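Local coordinates for thymine dioxygenase (Neurospora crassa, PDB 5C3Q), which binds thymine and 2-oxoglutarate beside a metal centre and, as a member of the iron/ascorbate-dependent oxidoreductase family, probably hydroxylates the thymine methyl group, at residues Gly26-Thr29 / Leu30-Glu33; Asn65-Ala68 / Lys69-Leu73. One frame throughout, in Å; residues are numbered along the deposited sequence.

Contact 1 of 2, residues Gly26-Thr29 / Leu30-Glu33; sequences GDET and LKLE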
loop_
_atom_site.group_PDB
_atom_site.type_symbol
_atom_site.label_atom_id
_atom_site.label_comp_id
_atom_site.label_asym_id
_atom_site.label_seq_id
_atom_site.Cartn_x
_atom_site.Cartn_y
_atom_site.Cartn_z
ATOM N N GLY A 26 -13.344 -22.639 -2.198
ATOM C CA GLY A 26 -12.977 -23.883 -2.881
ATOM C C GLY A 26 -12.927 -25.091 -1.963
ATOM O O GLY A 26 -12.840 -24.942 -0.746
ATOM N N ASP A 27 -12.982 -26.294 -2.535
ATOM C CA ASP A 27 -12.738 -27.507 -1.747
ATOM C C ASP A 27 -11.290 -27.509 -1.248
ATOM O O ASP A 27 -10.499 -26.632 -1.613
ATOM C CB ASP A 27 -13.096 -28.794 -2.521
ATOM C CG ASP A 27 -12.178 -29.076 -3.715
ATOM O OD1 ASP A 27 -11.059 -28.531 -3.802
ATOM O OD2 ASP A 27 -12.587 -29.886 -4.577
ATOM N N GLU A 28 -10.948 -28.485 -0.413
ATOM C CA GLU A 28 -9.643 -28.498 0.254
ATOM C C GLU A 28 -8.440 -28.474 -0.692
ATOM O O GLU A 28 -7.447 -27.799 -0.408
ATOM C CB GLU A 28 -9.539 -29.685 1.219
ATOM C CG GLU A 28 -9.985 -29.342 2.630
ATOM C CD GLU A 28 -9.051 -28.353 3.301
ATOM O OE1 GLU A 28 -7.848 -28.677 3.430
ATOM O OE2 GLU A 28 -9.513 -27.256 3.691
ATOM N N THR A 29 -8.531 -29.199 -1.807
ATOM C CA THR A 29 -7.455 -29.222 -2.800
ATOM C C THR A 29 -7.282 -27.848 -3.453
ATOM O O THR A 29 -6.171 -27.324 -3.519
ATOM C CB THR A 29 -7.711 -30.271 -3.901
ATOM O OG1 THR A 29 -7.917 -31.558 -3.303
ATOM C CG2 THR A 29 -6.524 -30.351 -4.866
ATOM N N LEU A 30 -8.384 -27.274 -3.926
ATOM C CA LEU A 30 -8.356 -25.962 -4.575
ATOM C C LEU A 30 -7.890 -24.855 -3.626
ATOM O O LEU A 30 -7.175 -23.936 -4.032
ATOM C CB LEU A 30 -9.742 -25.622 -5.124
ATOM C CG LEU A 30 -9.881 -24.317 -5.909
ATOM C CD1 LEU A 30 -8.993 -24.320 -7.145
ATOM C CD2 LEU A 30 -11.336 -24.103 -6.300
ATOM N N LYS A 31 -8.319 -24.948 -2.369
ATOM C CA LYS A 31 -7.936 -24.005 -1.321
ATOM C C LYS A 31 -6.424 -23.973 -1.125
ATOM O O LYS A 31 -5.811 -22.903 -1.104
ATOM C CB LYS A 31 -8.607 -24.409 -0.009
ATOM C CG LYS A 31 -8.587 -23.345 1.076
ATOM C CD LYS A 31 -9.782 -23.465 2.019
ATOM C CE LYS A 31 -11.097 -23.584 1.255
ATOM N NZ LYS A 31 -12.293 -23.101 1.996
ATOM N N LEU A 32 -5.837 -25.159 -0.979
ATOM C CA LEU A 32 -4.394 -25.302 -0.812
ATOM C C LEU A 32 -3.629 -24.853 -2.056
ATOM O O LEU A 32 -2.624 -24.147 -1.947
ATOM C CB LEU A 32 -4.033 -26.752 -0.476
ATOM C CG LEU A 32 -2.551 -27.024 -0.194
ATOM C CD1 LEU A 32 -2.062 -26.231 1.011
ATOM C CD2 LEU A 32 -2.314 -28.508 0.019
ATOM N N GLU A 33 -4.101 -25.258 -3.234
ATOM C CA GLU A 33 -3.479 -24.829 -4.491
ATOM C C GLU A 33 -3.436 -23.303 -4.576
ATOM O O GLU A 33 -2.424 -22.718 -4.959
ATOM C CB GLU A 33 -4.237 -25.387 -5.701
ATOM C CG GLU A 33 -3.608 -25.028 -7.044
ATOM C CD GLU A 33 -4.413 -25.524 -8.237
ATOM O OE1 GLU A 33 -3.817 -26.171 -9.125
ATOM O OE2 GLU A 33 -5.640 -25.271 -8.293
#
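Asp27, the N-cap of helix 28-44, accepts the backbone N-H of Leu30 on OD1 at 3.0 Å, a compact example of how a side chain supplies the acceptor that no preceding turn can give to a first-turn N-H. The bond is almost straight (173°) and meets the carboxylate oxygen close to the line of its C-O bond. The carboxylate reaches that amide because Asp27 CG sits between the backbone N and the carbonyl carbon (chi1 68°), folding the acid back over the turn. Its negative charge beside the N-terminal end of the helix is probably favourable to the helix dipole. From here the regular i to i+4 ladder begins: Asp27 O accepts from Lys31 N at 2.9 Å, Glu28 O from Leu32 N, and Thr29 O from Glu33 N. Asp27 thus serves the helix twice, once with side chain and once with backbone. Leu30 lays a methyl, CD2, against Gly26 CA at 3.8 Å, while the same side chain also touches Lys22 of helix 21-25. Lys31, bent at chi3, turns back along the incoming chain; NZ gives a weak hydrogen bond to Leu24 O, and CE lies 3.0 Å from Gly26 O.

Contact 2 of 2, residues Asn65-Ala68 / Lys69-Leu73; sequences NTSA and KFFKL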
loop_
_atom_site.group_PDB
_atom_site.type_symbol
_atom_site.label_atom_id
_atom_site.label_comp_id
_atom_site.label_asym_id
_atom_site.label_seq_id
_atom_site.Cartn_x
_atom_site.Cartn_y
_atom_site.Cartn_z
ATOM N N ASN A 65 -15.510 7.382 -5.453
ATOM C CA ASN A 65 -16.291 8.610 -5.641
ATOM C C ASN A 65 -16.281 9.484 -4.383
ATOM O O ASN A 65 -16.169 10.708 -4.466
ATOM C CB ASN A 65 -17.741 8.284 -6.017
ATOM C CG ASN A 65 -17.882 7.734 -7.431
ATOM O OD1 ASN A 65 -17.147 8.120 -8.342
ATOM N ND2 ASN A 65 -18.856 6.849 -7.625
ATOM N N THR A 66 -16.395 8.845 -3.222
ATOM C CA THR A 66 -16.358 9.541 -1.940
ATOM C C THR A 66 -14.984 10.170 -1.693
ATOM O O THR A 66 -14.892 11.299 -1.202
ATOM C CB THR A 66 -16.728 8.586 -0.786
ATOM O OG1 THR A 66 -17.959 7.923 -1.096
ATOM C CG2 THR A 66 -16.893 9.342 0.522
ATOM N N SER A 67 -13.925 9.443 -2.050
ATOM C CA SER A 67 -12.559 9.958 -1.950
ATOM C C SER A 67 -12.357 11.169 -2.855
ATOM O O SER A 67 -11.769 12.169 -2.438
ATOM C CB SER A 67 -11.541 8.873 -2.326
ATOM O OG SER A 67 -10.225 9.400 -2.367
ATOM N N ALA A 68 -12.838 11.066 -4.093
ATOM C CA ALA A 68 -12.775 12.175 -5.046
ATOM C C ALA A 68 -13.480 13.419 -4.500
ATOM O O ALA A 68 -13.034 14.540 -4.728
ATOM C CB ALA A 68 -13.381 11.768 -6.384
ATOM N N LYS A 69 -14.572 13.216 -3.770
ATOM C CA LYS A 69 -15.299 14.327 -3.153
ATOM C C LYS A 69 -14.494 15.001 -2.042
ATOM O O LYS A 69 -14.575 16.217 -1.875
ATOM C CB LYS A 69 -16.666 13.865 -2.638
ATOM C CG LYS A 69 -17.666 13.606 -3.755
ATOM C CD LYS A 69 -18.918 12.913 -3.248
ATOM C CE LYS A 69 -19.869 12.593 -4.392
ATOM N NZ LYS A 69 -21.227 12.240 -3.895
ATOM N N PHE A 70 -13.707 14.229 -1.293
ATOM C CA PHE A 70 -12.839 14.826 -0.278
ATOM C C PHE A 70 -11.779 15.726 -0.901
ATOM O O PHE A 70 -11.552 16.832 -0.431
ATOM C CB PHE A 70 -12.138 13.771 0.580
ATOM C CG PHE A 70 -11.115 14.353 1.515
ATOM C CD1 PHE A 70 -11.489 14.831 2.764
ATOM C CD2 PHE A 70 -9.782 14.461 1.132
ATOM C CE1 PHE A 70 -10.550 15.382 3.621
ATOM C CE2 PHE A 70 -8.840 15.013 1.983
ATOM C CZ PHE A 70 -9.223 15.470 3.231
ATOM N N PHE A 71 -11.110 15.241 -1.943
ATOM C CA PHE A 71 -9.996 15.989 -2.525
ATOM C C PHE A 71 -10.461 17.231 -3.293
ATOM O O PHE A 71 -9.673 18.153 -3.517
ATOM C CB PHE A 71 -9.108 15.072 -3.375
ATOM C CG PHE A 71 -8.313 14.089 -2.553
ATOM C CD1 PHE A 71 -7.284 14.533 -1.731
ATOM C CD2 PHE A 71 -8.606 12.732 -2.579
ATOM C CE1 PHE A 71 -6.557 13.645 -0.960
ATOM C CE2 PHE A 71 -7.875 11.834 -1.814
ATOM C CZ PHE A 71 -6.852 12.291 -1.005
ATOM N N LYS A 72 -11.741 17.261 -3.663
ATOM C CA LYS A 72 -12.363 18.456 -4.252
ATOM C C LYS A 72 -12.620 19.573 -3.233
ATOM O O LYS A 72 -12.931 20.693 -3.622
ATOM C CB LYS A 72 -13.676 18.091 -4.952
ATOM C CG LYS A 72 -13.482 17.457 -6.319
ATOM C CD LYS A 72 -14.807 17.024 -6.925
ATOM C CE LYS A 72 -14.656 16.699 -8.402
ATOM N NZ LYS A 72 -15.959 16.338 -9.022
ATOM N N LEU A 73 -12.512 19.264 -1.941
ATOM C CA LEU A 73 -12.572 20.286 -0.891
ATOM C C LEU A 73 -11.535 21.385 -1.121
ATOM O O LEU A 73 -10.466 21.126 -1.679
ATOM C CB LEU A 73 -12.336 19.672 0.499
ATOM C CG LEU A 73 -13.455 19.573 1.547
ATOM C CD1 LEU A 73 -14.867 19.561 0.973
ATOM C CD2 LEU A 73 -13.217 18.352 2.424
#
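Ser67 and Phe71, one turn apart, form the packed side of the end of helix 57-71, and Asn65, Lys69 and Lys72 supply the contrast. On the buried side, Ser67 OG lies against the ring at CE2 of Phe71, 3.4 Å away. Ser67 holds its hydroxyl there with OG anti to the backbone N (chi1 174°). The carbonyl of Ser67 does double duty: it accepts from Phe71 N at 3.2 Å, in the carbonyl plane, and approaches the ring obliquely at CD2. Phe70 turns its edge to the same ring, its CD2 standing 3.8 Å above the centre of one face of Phe71. Outside these residues, Phe71 meets the ring of His195 and touches Leu193, whereas Phe70 packs against Tyr123 and Phe147. With an alanine at Phe71, the edge of Phe70 would probably lose the face it rests on and a gap would be likely to open beside Ser67 and Leu193. The side bearing Asn65 and Lys72 is looser. Two extended lysine chains pass carbonyl oxygens with their first methylenes and carry their ammonium groups outward: Lys69 CG lies 3.3 Å from Asn65 O, and Lys72 CG lies 3.4 Å from Ala68 O. Lys69, only partly exposed, also touches Asp143. The bond from Lys72 N to Ala68 O is more bent (140°) than that of Phe71 (159°). The arrangement is that of an amphipathic helix laid on a double-stranded beta-helix core, here against strand 190-200, which carries the 2-oxoglutarate-binding Arg192.

In the fold
Following the chain from its N terminus, contact 1 comes first, where helix 21-25 gives way to helix 28-44 at the protein surface. Strand 47-51 then enters the large mixed sheet, and helix 57-71 leads to contact 2 near its C-terminal end. Each contact joins adjacent turns of continuous chain, so neither closes a long loop; they follow in series and neither nest nor cross. The centres of contact 1 and contact 2 are 40 Å apart. Contact 1 starts helix 28-44 and, through Leu30 and Lys31, joins it to helix 21-25, away from the annotated sites. Contact 2 joins helix 57-71 to strand 190-200 and helix 147-173, with the Phe71 side chain about 11 Å from the bound 2-oxoglutarate.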